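Local coordinates for 3-oxoacyl-(Acyl-carrier protein) synthase (Burkholderia xenovorans, PDB 4EFI) that probably acts as a 3-oxoacyl-[acyl-carrier-protein] synthase, joining an acyl group to malonyl-ACP in the condensation step of fatty acid synthesis, at residues Ala272-Leu277 against Val291-Gly296; Ser95-Tyr100 against Asp156-Met161; Arg10-Gln15 against Phe193-Asp198. All blocks are in the same frame, centred on the assembly; numbering follows the deposited sequence.

Contact 1 (Ala272-Leu277 against Val291-Gly296); sequences ANLFML and VPVNIG
I295 reaches across to N273 with the end of its side chain, I295 CD1 lying 3.5 Å from N273 CA. The same methyl also lies close to the backbone of A272 and L274, so one methyl packs on the backbone of three successive residues leading into helix 274-283. Its reach comes from an extended chain: CG1 is roughly anti to the backbone N (chi1 -154°) and CD1 continues the zigzag.

V293 supplies the other half of the contact by dividing its two methyls between neighbouring leucines. V293 CG1 meets L274 CD1 at 4.1 Å, the two side chains crossing at about a right angle. V293 CG2 meets L277 CD1 at 4.2 Å, and there the side chains slide past each other in opposite directions. L274 and L277 stand three residues apart on the first turn of the helix, which lets one valine touch both.

Behind this apolar shell, the helix start is fixed by N273 as N-cap: N273 OD1 accepts from M276 N at 2.9 Å, with the donor 42° out of the carbonyl plane. N273 O accepts from L277 N at 3.0 Å, closing the first backbone turn. Q271, just ahead of A272, accepts from N294 N through OE1, while the side chains of L277, V293 and I295 pack on Q271. A272 O is hydrogen-bonded to N300 ND2.

The whole is an example of a capped helix start, following strand 266-269 in the C-terminal half of the thiolase-type fold, packed against an extended segment that itself turns into helix 295-298.

Contact 2 (Ser95-Tyr100 against Asp156-Met161); sequences SQTPNY and DTISKM
D156 turns its carboxylate onto the loop of Q96 and T97, and each oxygen is used differently. D156 OD1 takes two donors from different sides: Q96 N on the syn side at 2.8 Å, and T97 OG1 on the anti side, also at 2.8 Å. D156 OD2 is met on its syn side by Q96 NE2 at 3.0 Å, in a bond of 162° at the hydrogen. Thus Q96 grips both oxygens, one with its backbone and one with its amide, whose plane stands 33° from that of the carboxylate.

T97 crosses D156 at about a right angle. With T97 OG1 set between its backbone N and carbonyl carbon (chi1 51°), the hydroxyl gives its proton to D156, and T97 OG1 accepts from T157 N at 2.9 Å. A water links T97 O to T157 OG1, and S95 OG forms an ST turn with T97 N while also bonding G155 O.

Since S302 OG bonds OD2 as well, both carboxylate oxygens have several partners. Such a set of neutral partners is consistent with a charged D156 stabilised by hydrogen bonds, and these bonds tie the end of strand 149-156 to the loop after strand 90-94.

Contact 3 (Arg10-Gln15 against Phe193-Asp198); sequences RELRTQ and FIIGAD
L12 meets I195 methyl to methyl, L12 CD1 and I195 CD1 3.8 Å apart and the side chains set aslant. The pair sits on an antiparallel two-strand ladder, 10-15 beside 190-197, at one margin of the five-stranded mixed sheet in this thiolase-type fold. The short segments run at 147° to each other, close enough to antiparallel for a regular register.

R10 with I195 and L12 with F193 are hydrogen-bonded pairs, and each makes both of its reciprocal bonds; L12 N to F193 O, for example, spans 2.8 Å. Between them E11 and I194 form a non-hydrogen-bonded pair, where the CA atoms come nearest. At that step the ladder is supplemented by CA-H...O contacts, the shorter joining I194 CA to R10 O at 3.1 Å.

Alternation of the side chains gives the two faces distinct characters. E11 and I194 lie side by side and point the same way, with E11 CG 4.1 Å from I194 CG1. Both touch helix 235-257; there E11 OE2 forms a salt bridge with R252, and I194 packs on L249, R252 and T253. The opposite face, carrying L12, F193 and I195, is met by helix 130-143 through W136 and Q133. One strand pair therefore joins two helices to the same sheet edge, a simple illustration of how strand alternation distributes contacts.

The ladder continues past F193, T14 being backbone hydrogen-bonded with A191. The F193 ring meets W136 edge-to-face. With F193 CG anti to its carbonyl carbon (chi1 -54°), the rim of the ring comes beside T14, whose OG1 lies in the ring plane 3.5 Å from F193 CE1.

From the N terminus, strand 10-15 opens the long loop that contact 3 closes after 177 intervening residues, at 193-198, bringing the start of the chain to the edge of the five-stranded sheet. Contact 2 is nested within it: 95-100 and 156-161, with 55 residues between them, lie at the C-terminal ends of neighbouring parallel strands of the six-stranded sheet. Contact 1 comes afterwards in series, closing a short loop of 13 residues between two helix starts beyond strand 266-269, at the other margin of the sheet that contact 3 borders. No two contacts cross or touch; their centres lie about 22 to 26 Å apart, spreading local and long-range closures over both sheets.

Contact 1 (Ala272-Leu277 against Val291-Gly296)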
# COMPACT_ATOMS: atom_id res chain seq x y z
N ALA A 272 -2.26 -8.42 -3.84
CA ALA A 272 -3.67 -8.45 -4.20
C ALA A 272 -4.32 -9.78 -3.82
O ALA A 272 -5.40 -9.81 -3.21
CB ALA A 272 -3.84 -8.19 -5.70
N ASN A 273 -3.68 -10.86 -4.25
CA ASN A 273 -4.00 -12.24 -3.89
C ASN A 273 -2.93 -13.11 -4.55
O ASN A 273 -2.32 -12.72 -5.55
CB ASN A 273 -5.42 -12.66 -4.29
CG ASN A 273 -5.62 -12.74 -5.78
OD1 ASN A 273 -5.22 -13.71 -6.42
ND2 ASN A 273 -6.30 -11.75 -6.34
N LEU A 274 -2.69 -14.29 -4.00
CA LEU A 274 -1.54 -15.08 -4.43
C LEU A 274 -1.68 -15.56 -5.88
O LEU A 274 -0.72 -15.55 -6.62
CB LEU A 274 -1.31 -16.26 -3.47
CG LEU A 274 -0.06 -17.08 -3.77
CD1 LEU A 274 1.21 -16.25 -3.75
CD2 LEU A 274 0.05 -18.22 -2.76
N PHE A 275 -2.89 -15.95 -6.26
CA PHE A 275 -3.17 -16.39 -7.64
C PHE A 275 -2.74 -15.31 -8.63
O PHE A 275 -2.01 -15.59 -9.60
CB PHE A 275 -4.68 -16.70 -7.76
CG PHE A 275 -5.11 -17.21 -9.11
CD1 PHE A 275 -4.95 -18.54 -9.46
CD2 PHE A 275 -5.74 -16.36 -10.01
CE1 PHE A 275 -5.37 -19.01 -10.69
CE2 PHE A 275 -6.16 -16.82 -11.25
CZ PHE A 275 -5.98 -18.15 -11.58
N MET A 276 -3.17 -14.08 -8.40
CA MET A 276 -2.77 -12.96 -9.23
C MET A 276 -1.27 -12.71 -9.23
O MET A 276 -0.68 -12.43 -10.28
CB MET A 276 -3.46 -11.68 -8.78
CG MET A 276 -2.96 -10.51 -9.57
SD MET A 276 -3.32 -10.71 -11.31
CE MET A 276 -4.98 -10.13 -11.13
N LEU A 277 -0.65 -12.76 -8.06
CA LEU A 277 0.79 -12.52 -7.95
C LEU A 277 1.58 -13.54 -8.78
O LEU A 277 2.53 -13.20 -9.50
CB LEU A 277 1.24 -12.58 -6.49
CG LEU A 277 0.82 -11.39 -5.62
CD1 LEU A 277 1.02 -11.71 -4.14
CD2 LEU A 277 1.59 -10.14 -6.03
N VAL A 291 10.20 -12.29 -5.84
CA VAL A 291 8.89 -11.63 -5.72
C VAL A 291 8.34 -11.96 -4.33
O VAL A 291 7.66 -12.96 -4.16
CB VAL A 291 7.92 -12.13 -6.82
CG1 VAL A 291 6.55 -11.44 -6.71
CG2 VAL A 291 8.50 -11.89 -8.21
N PRO A 292 8.66 -11.13 -3.32
CA PRO A 292 8.27 -11.49 -1.94
C PRO A 292 6.76 -11.49 -1.73
O PRO A 292 6.02 -10.75 -2.36
CB PRO A 292 8.92 -10.37 -1.11
CG PRO A 292 10.12 -9.94 -1.96
CD PRO A 292 9.58 -9.99 -3.34
N VAL A 293 6.32 -12.36 -0.82
CA VAL A 293 4.91 -12.51 -0.51
C VAL A 293 4.76 -12.61 1.00
O VAL A 293 5.47 -13.38 1.66
CB VAL A 293 4.32 -13.79 -1.16
CG1 VAL A 293 2.89 -14.01 -0.73
CG2 VAL A 293 4.39 -13.68 -2.67
N ASN A 294 3.85 -11.84 1.56
CA ASN A 294 3.52 -11.92 2.98
C ASN A 294 2.01 -11.96 3.22
O ASN A 294 1.54 -11.85 4.35
CB ASN A 294 4.17 -10.80 3.81
CG ASN A 294 3.58 -9.43 3.53
OD1 ASN A 294 2.73 -9.29 2.66
ND2 ASN A 294 4.04 -8.42 4.25
N ILE A 295 1.25 -12.22 2.16
CA ILE A 295 -0.20 -12.27 2.22
C ILE A 295 -0.66 -13.40 3.13
O ILE A 295 -1.75 -13.36 3.72
CB ILE A 295 -0.78 -12.34 0.78
CG1 ILE A 295 -2.20 -11.75 0.73
CG2 ILE A 295 -0.69 -13.75 0.26
CD1 ILE A 295 -2.86 -11.81 -0.63
N GLY A 296 0.16 -14.43 3.28
CA GLY A 296 -0.19 -15.52 4.16
C GLY A 296 -0.42 -15.15 5.61
O GLY A 296 -1.21 -15.79 6.31

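Contact 2 (Ser95-Tyr100 against Asp156-Met161)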
# COMPACT_ATOMS: atom_id res chain seq x y z
N SER A 95 -4.61 7.01 2.45
CA SER A 95 -5.52 6.07 3.06
C SER A 95 -6.90 6.21 2.45
O SER A 95 -7.25 7.27 1.92
CB SER A 95 -5.64 6.34 4.55
OG SER A 95 -6.48 5.39 5.22
N GLN A 96 -7.68 5.14 2.52
CA GLN A 96 -9.09 5.17 2.16
C GLN A 96 -10.00 5.14 3.40
O GLN A 96 -11.22 5.12 3.25
CB GLN A 96 -9.39 3.98 1.26
CG GLN A 96 -8.57 4.02 -0.01
CD GLN A 96 -8.64 2.75 -0.82
OE1 GLN A 96 -9.08 2.77 -1.96
NE2 GLN A 96 -8.18 1.67 -0.24
N THR A 97 -9.40 5.12 4.59
CA THR A 97 -10.14 4.94 5.83
C THR A 97 -9.76 6.00 6.88
O THR A 97 -9.32 5.68 7.98
CB THR A 97 -10.05 3.49 6.36
OG1 THR A 97 -8.68 3.05 6.41
CG2 THR A 97 -10.85 2.55 5.44
N PRO A 98 -9.93 7.27 6.53
CA PRO A 98 -9.58 8.37 7.44
C PRO A 98 -10.47 8.42 8.69
O PRO A 98 -11.58 7.91 8.69
CB PRO A 98 -9.81 9.60 6.57
CG PRO A 98 -10.90 9.19 5.65
CD PRO A 98 -10.60 7.77 5.31
N ASN A 99 -9.99 9.14 9.71
CA ASN A 99 -10.75 9.24 10.95
C ASN A 99 -12.11 9.92 10.77
O ASN A 99 -13.13 9.44 11.27
CB ASN A 99 -9.96 10.06 12.00
CG ASN A 99 -8.83 9.29 12.64
OD1 ASN A 99 -8.51 8.18 12.24
ND2 ASN A 99 -8.21 9.90 13.64
N TYR A 100 -12.09 11.07 10.09
CA TYR A 100 -13.24 11.96 9.98
C TYR A 100 -13.47 12.37 8.53
O TYR A 100 -12.55 12.36 7.71
CB TYR A 100 -13.04 13.28 10.78
CG TYR A 100 -12.52 13.05 12.17
CD1 TYR A 100 -13.26 12.33 13.09
CD2 TYR A 100 -11.26 13.48 12.54
CE1 TYR A 100 -12.77 12.07 14.36
CE2 TYR A 100 -10.76 13.24 13.81
CZ TYR A 100 -11.53 12.53 14.71
OH TYR A 100 -11.05 12.23 15.99
N ASP A 156 -4.40 1.58 6.12
CA ASP A 156 -5.82 1.36 5.89
C ASP A 156 -6.35 0.37 6.90
O ASP A 156 -5.59 -0.50 7.39
CB ASP A 156 -6.08 0.80 4.49
CG ASP A 156 -6.75 1.78 3.55
OD1 ASP A 156 -7.45 2.73 3.97
OD2 ASP A 156 -6.57 1.59 2.33
N THR A 157 -7.64 0.45 7.18
CA THR A 157 -8.34 -0.61 7.91
C THR A 157 -9.53 -1.04 7.04
O THR A 157 -10.68 -0.79 7.35
CB THR A 157 -8.82 -0.19 9.31
OG1 THR A 157 -9.73 0.91 9.19
CG2 THR A 157 -7.66 0.23 10.19
N ILE A 158 -9.24 -1.70 5.92
CA ILE A 158 -10.30 -2.10 5.00
C ILE A 158 -11.25 -3.09 5.65
O ILE A 158 -12.40 -3.23 5.22
CB ILE A 158 -9.74 -2.72 3.69
CG1 ILE A 158 -8.95 -1.67 2.92
CG2 ILE A 158 -10.86 -3.34 2.82
CD1 ILE A 158 -9.72 -0.42 2.57
N SER A 159 -10.82 -3.77 6.71
CA SER A 159 -11.73 -4.69 7.40
C SER A 159 -13.03 -3.98 7.82
O SER A 159 -14.09 -4.63 7.88
CB SER A 159 -11.06 -5.32 8.62
OG SER A 159 -10.90 -4.35 9.61
N LYS A 160 -12.98 -2.67 8.04
CA LYS A 160 -14.13 -1.92 8.52
C LYS A 160 -15.17 -1.66 7.42
O LYS A 160 -16.25 -1.13 7.69
CB LYS A 160 -13.66 -0.59 9.11
CG LYS A 160 -12.82 -0.69 10.38
CD LYS A 160 -12.52 0.72 10.91
CE LYS A 160 -11.34 0.77 11.85
NZ LYS A 160 -11.70 0.29 13.20
N MET A 161 -14.79 -1.96 6.18
CA MET A 161 -15.69 -1.77 5.02
C MET A 161 -16.12 -3.06 4.34
O MET A 161 -16.68 -3.03 3.24
CB MET A 161 -15.02 -0.86 4.00
CG MET A 161 -14.96 0.59 4.47
SD MET A 161 -14.54 1.76 3.18
CE MET A 161 -13.13 0.88 2.58
O HOH W 1 -9.31 3.57 9.78

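Contact 3 (Arg10-Gln15 against Phe193-Asp198)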
# COMPACT_ATOMS: atom_id res chain seq x y z
N ARG A 10 2.26 8.21 -16.90
CA ARG A 10 3.24 9.30 -16.86
C ARG A 10 4.56 8.82 -16.28
O ARG A 10 4.57 8.21 -15.21
CB ARG A 10 2.70 10.47 -16.00
CG ARG A 10 3.68 11.68 -15.87
CD ARG A 10 2.98 12.93 -15.28
NE ARG A 10 1.91 13.22 -16.19
CZ ARG A 10 2.01 13.90 -17.32
NH1 ARG A 10 3.07 14.64 -17.62
NH2 ARG A 10 0.98 13.91 -18.12
N GLU A 11 5.66 9.10 -16.97
CA GLU A 11 7.00 8.72 -16.53
C GLU A 11 7.69 9.89 -15.83
O GLU A 11 7.74 11.00 -16.36
CB GLU A 11 7.83 8.26 -17.73
CG GLU A 11 7.16 7.08 -18.40
CD GLU A 11 7.81 6.64 -19.69
OE1 GLU A 11 8.92 7.13 -20.05
OE2 GLU A 11 7.17 5.80 -20.38
N LEU A 12 8.18 9.63 -14.62
CA LEU A 12 8.68 10.66 -13.72
C LEU A 12 10.02 10.23 -13.15
O LEU A 12 10.28 9.05 -12.98
CB LEU A 12 7.70 10.87 -12.56
CG LEU A 12 6.34 11.38 -12.99
CD1 LEU A 12 5.30 11.07 -11.92
CD2 LEU A 12 6.41 12.88 -13.27
N ARG A 13 10.88 11.20 -12.86
CA ARG A 13 12.21 10.94 -12.33
C ARG A 13 12.49 11.93 -11.21
O ARG A 13 12.21 13.13 -11.34
CB ARG A 13 13.28 11.10 -13.42
CG ARG A 13 14.71 10.91 -12.95
CD ARG A 13 15.67 11.49 -14.00
NE ARG A 13 17.08 11.36 -13.64
CZ ARG A 13 17.71 12.16 -12.79
NH1 ARG A 13 17.05 13.14 -12.19
NH2 ARG A 13 19.00 11.98 -12.53
N THR A 14 13.02 11.45 -10.09
CA THR A 14 13.47 12.33 -9.03
C THR A 14 14.94 12.04 -8.70
O THR A 14 15.48 10.98 -9.05
CB THR A 14 12.63 12.19 -7.74
OG1 THR A 14 12.78 10.88 -7.20
CG2 THR A 14 11.17 12.42 -8.00
N GLN A 15 15.59 13.00 -8.07
CA GLN A 15 16.91 12.81 -7.51
C GLN A 15 17.04 13.69 -6.27
O GLN A 15 16.26 14.62 -6.08
CB GLN A 15 18.01 13.10 -8.52
CG GLN A 15 18.05 14.49 -9.05
CD GLN A 15 19.11 14.64 -10.14
OE1 GLN A 15 20.11 13.90 -10.17
NE2 GLN A 15 18.89 15.57 -11.05
N PHE A 193 9.62 6.53 -11.71
CA PHE A 193 8.24 6.23 -11.38
C PHE A 193 7.40 6.29 -12.63
O PHE A 193 7.69 7.05 -13.56
CB PHE A 193 7.67 7.25 -10.40
CG PHE A 193 8.49 7.44 -9.16
CD1 PHE A 193 9.52 8.38 -9.13
CD2 PHE A 193 8.24 6.71 -8.01
CE1 PHE A 193 10.27 8.56 -7.97
CE2 PHE A 193 8.97 6.91 -6.86
CZ PHE A 193 10.00 7.82 -6.85
N ILE A 194 6.34 5.47 -12.65
CA ILE A 194 5.30 5.55 -13.69
C ILE A 194 3.96 5.56 -12.98
O ILE A 194 3.75 4.78 -12.05
CB ILE A 194 5.37 4.38 -14.69
CG1 ILE A 194 6.76 4.33 -15.34
CG2 ILE A 194 4.25 4.53 -15.74
CD1 ILE A 194 6.91 3.27 -16.43
N ILE A 195 3.08 6.49 -13.35
CA ILE A 195 1.78 6.62 -12.69
C ILE A 195 0.68 6.72 -13.73
O ILE A 195 0.74 7.60 -14.60
CB ILE A 195 1.72 7.84 -11.74
CG1 ILE A 195 2.83 7.79 -10.69
CG2 ILE A 195 0.36 7.90 -11.06
CD1 ILE A 195 2.86 9.04 -9.78
N GLY A 196 -0.30 5.82 -13.68
CA GLY A 196 -1.40 5.82 -14.64
C GLY A 196 -2.76 5.74 -13.98
O GLY A 196 -2.87 5.29 -12.85
N ALA A 197 -3.79 6.13 -14.72
CA ALA A 197 -5.16 6.21 -14.20
C ALA A 197 -6.14 5.82 -15.29
O ALA A 197 -5.93 6.15 -16.46
CB ALA A 197 -5.47 7.62 -13.74
N ASP A 198 -7.19 5.09 -14.92
CA ASP A 198 -8.32 4.85 -15.84
C ASP A 198 -9.61 4.80 -15.03
O ASP A 198 -10.06 3.73 -14.59
CB ASP A 198 -8.14 3.58 -16.64
CG ASP A 198 -9.30 3.33 -17.58
OD1 ASP A 198 -10.19 4.18 -17.68
OD2 ASP A 198 -9.29 2.27 -18.24